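Local coordinates for endolytic peptidoglycan transglycosylase RlpA (Pseudomonas aeruginosa, PDB 6I05), which cleaves peptidoglycan as a lytic transglycosylase, strongly favouring glycan strands stripped of their stem peptides, at residues 9-14 with 45-50. Residues are numbered along the deposited sequence; the frame is centred on the assembly and turned at random.
Sequences GAFANP and HRVRLG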
ATOM      1  N   GLY A   9       0.337   2.340  -3.998  1.00 13.17           N
ATOM      2  CA  GLY A   9       0.960   3.299  -4.886  1.00 13.85           C
ATOM      3  C   GLY A   9       2.447   3.049  -4.917  1.00 13.22           C
ATOM      4  O   GLY A   9       2.993   2.288  -4.114  1.00 13.06           O
ATOM      5  N   ALA A  10       3.100   3.714  -5.854  1.00 14.11           N
ATOM      6  CA  ALA A  10       4.545   3.641  -5.983  1.00 15.15           C
ATOM      7  C   ALA A  10       5.002   4.998  -6.494  1.00 16.26           C
ATOM      8  O   ALA A  10       4.403   5.535  -7.429  1.00 18.44           O
ATOM      9  CB  ALA A  10       4.943   2.528  -6.956  1.00 17.05           C
ATOM     10  N   PHE A  11       6.030   5.556  -5.862  1.00 14.74           N
ATOM     11  CA  PHE A  11       6.382   6.956  -6.053  1.00 15.09           C
ATOM     12  C   PHE A  11       7.887   7.112  -6.184  1.00 16.61           C
ATOM     13  O   PHE A  11       8.657   6.416  -5.526  1.00 16.38           O
ATOM     14  CB  PHE A  11       5.932   7.803  -4.855  1.00 16.76           C
ATOM     15  CG  PHE A  11       4.468   7.692  -4.558  1.00 17.14           C
ATOM     16  CD1 PHE A  11       3.998   6.722  -3.688  1.00 16.82           C
ATOM     17  CD2 PHE A  11       3.558   8.555  -5.153  1.00 18.77           C
ATOM     18  CE1 PHE A  11       2.645   6.610  -3.417  1.00 17.75           C
ATOM     19  CE2 PHE A  11       2.200   8.448  -4.884  1.00 19.79           C
ATOM     20  CZ  PHE A  11       1.747   7.474  -4.012  1.00 19.40           C
ATOM     21  N   ALA A  12       8.298   8.069  -7.021  1.00 18.52           N
ATOM     22  CA  ALA A  12       9.696   8.482  -7.053  1.00 20.23           C
ATOM     23  C   ALA A  12      10.051   9.362  -5.859  1.00 21.23           C
ATOM     24  O   ALA A  12      11.195   9.337  -5.391  1.00 23.42           O
ATOM     25  CB  ALA A  12       9.994   9.221  -8.359  1.00 21.78           C
ATOM     26  N   ASN A  13       9.089  10.130  -5.351  1.00 22.33           N
ATOM     27  CA  ASN A  13       9.333  11.070  -4.260  1.00 23.95           C
ATOM     28  C   ASN A  13       9.020  10.396  -2.931  1.00 22.07           C
ATOM     29  O   ASN A  13       7.880   9.958  -2.729  1.00 20.98           O
ATOM     30  CB  ASN A  13       8.453  12.302  -4.441  1.00 28.44           C
ATOM     31  CG  ASN A  13       8.395  13.184  -3.202  1.00 32.24           C
ATOM     32  OD1 ASN A  13       9.310  13.199  -2.377  1.00 33.96           O
ATOM     33  ND2 ASN A  13       7.310  13.940  -3.075  1.00 34.50           N
ATOM     34  N   PRO A  14       9.977  10.293  -2.004  1.00 21.37           N
ATOM     35  CA  PRO A  14       9.681   9.603  -0.737  1.00 21.43           C
ATOM     36  C   PRO A  14       8.643  10.305   0.123  1.00 19.32           C
ATOM     37  O   PRO A  14       7.924   9.630   0.869  1.00 18.15           O
ATOM     38  CB  PRO A  14      11.046   9.520  -0.044  1.00 22.47           C
ATOM     39  CG  PRO A  14      11.825  10.633  -0.629  1.00 22.93           C
ATOM     40  CD  PRO A  14      11.372  10.760  -2.060  1.00 22.14           C
ATOM     41  N   HIS A  45       9.525   3.934  -4.538  1.00 12.19           N
ATOM     42  CA  HIS A  45       9.034   3.753  -3.174  1.00 11.79           C
ATOM     43  C   HIS A  45       7.619   3.190  -3.245  1.00 11.84           C
ATOM     44  O   HIS A  45       6.673   3.919  -3.556  1.00 12.93           O
ATOM     45  CB  HIS A  45       9.027   5.089  -2.432  1.00 12.68           C
ATOM     46  CG  HIS A  45      10.364   5.749  -2.377  1.00 14.38           C
ATOM     47  ND1 HIS A  45      11.367   5.319  -1.535  1.00 14.62           N
ATOM     48  CD2 HIS A  45      10.865   6.808  -3.053  1.00 16.63           C
ATOM     49  CE1 HIS A  45      12.430   6.084  -1.697  1.00 16.74           C
ATOM     50  NE2 HIS A  45      12.154   6.989  -2.617  1.00 17.15           N
ATOM     51  N   ARG A  46       7.470   1.904  -2.949  1.00 10.46           N
ATOM     52  CA  ARG A  46       6.186   1.217  -3.057  1.00 10.84           C
ATOM     53  C   ARG A  46       5.500   1.200  -1.704  1.00 10.31           C
ATOM     54  O   ARG A  46       6.102   0.800  -0.706  1.00 13.20           O
ATOM     55  CB  ARG A  46       6.397  -0.212  -3.556  1.00 11.80           C
ATOM     56  CG  ARG A  46       7.214  -0.197  -4.847  1.00 16.08           C
ATOM     57  CD  ARG A  46       7.738  -1.522  -5.302  1.00 19.19           C
ATOM     58  NE  ARG A  46       8.494  -2.230  -4.279  1.00 17.95           N
ATOM     59  CZ  ARG A  46       8.921  -3.469  -4.453  1.00 18.17           C
ATOM     60  NH1 ARG A  46       8.686  -4.075  -5.611  1.00 20.35           N
ATOM     61  NH2 ARG A  46       9.548  -4.105  -3.481  1.00 18.61           N
ATOM     62  N   VAL A  47       4.248   1.633  -1.669  1.00  9.82           N
ATOM     63  CA  VAL A  47       3.488   1.695  -0.427  1.00  9.58           C
ATOM     64  C   VAL A  47       2.602   0.463  -0.357  1.00  8.99           C
ATOM     65  O   VAL A  47       1.750   0.251  -1.231  1.00 10.14           O
ATOM     66  CB  VAL A  47       2.664   2.987  -0.333  1.00 11.55           C
ATOM     67  CG1 VAL A  47       1.903   3.031   0.984  1.00 13.07           C
ATOM     68  CG2 VAL A  47       3.571   4.207  -0.471  1.00 12.91           C
ATOM     69  N   ARG A  48       2.810  -0.359   0.667  1.00  9.51           N
ATOM     70  CA  ARG A  48       2.188  -1.665   0.778  1.00  9.56           C
ATOM     71  C   ARG A  48       1.560  -1.834   2.149  1.00  9.50           C
ATOM     72  O   ARG A  48       1.846  -1.091   3.093  1.00 10.26           O
ATOM     73  CB  ARG A  48       3.219  -2.771   0.541  1.00  9.89           C
ATOM     74  CG  ARG A  48       3.718  -2.774  -0.880  1.00 10.48           C
ATOM     75  CD  ARG A  48       4.760  -3.825  -1.137  1.00 11.28           C
ATOM     76  NE  ARG A  48       4.971  -3.925  -2.576  1.00 11.36           N
ATOM     77  CZ  ARG A  48       5.655  -4.888  -3.175  1.00 13.33           C
ATOM     78  NH1 ARG A  48       6.246  -5.835  -2.463  1.00 16.30           N
ATOM     79  NH2 ARG A  48       5.738  -4.893  -4.497  1.00 15.45           N
ATOM     80  N   LEU A  49       0.688  -2.828   2.254  1.00 10.58           N
ATOM     81  CA  LEU A  49       0.141  -3.159   3.561  1.00 12.10           C
ATOM     82  C   LEU A  49      -0.070  -4.659   3.679  1.00  9.92           C
ATOM     83  O   LEU A  49      -0.274  -5.360   2.686  1.00 10.91           O
ATOM     84  CB  LEU A  49      -1.089  -2.337   3.929  1.00 15.73           C
ATOM     85  CG  LEU A  49      -2.241  -2.604   2.993  1.00 16.05           C
ATOM     86  CD1 LEU A  49      -3.230  -3.515   3.665  1.00 18.55           C
ATOM     87  CD2 LEU A  49      -2.912  -1.305   2.623  1.00 20.15           C
ATOM     88  N   GLY A  50       0.024  -5.141   4.909  1.00 10.72           N
ATOM     89  CA  GLY A  50      -0.081  -6.546   5.190  1.00 11.45           C
ATOM     90  C   GLY A  50       0.935  -6.936   6.238  1.00 12.44           C
ATOM     91  O   GLY A  50       1.738  -6.109   6.676  1.00 14.22           O
TER
HETATM   92  O   HOH W   1      14.171   8.824  -3.668  1.00 30.13           O
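His45 and Phe11 form an antiparallel hydrogen-bonded pair between strands 4-11 and 42-52, the central two of the four-stranded sheet in the RNP-like fold of SPOR domains. His45 N donates to Phe11 O at 2.8 Å. Phe11 N returns a more bent bond to His45 O at 2.9 Å, approaching from above the carbonyl plane. Further along, Val47 N gives Gly9 O a nearly straight bond of 2.8 Å. The His45 ring carries most of the side-chain contact. Its CG lies anti to the carbonyl carbon (chi1 -58°), which swings the ring toward the turn after strand 4-11. There Pro14 CB sits over one ring face, a CH-pi contact 4.0 Å from the centroid. At the ring edge, His45 CD2 lies 3.3 Å from Phe11 O. His45 NE2 has a water 2.9 Å away in the ring plane, and His45 ND1 bonds the hydroxyl of Ser36 on strand 32-39. On the same sheet face, Val47 CG2 reaches the edge of the Phe11 ring at CE1, 3.9 Å away. Helix 14-25 covers both through Leu20 and Leu24. Backbone bonds thus set the strand pairing. With polar partners at both ring nitrogens and Pro14 over one face, the histidine bridges the sheet to the start of helix 14-25.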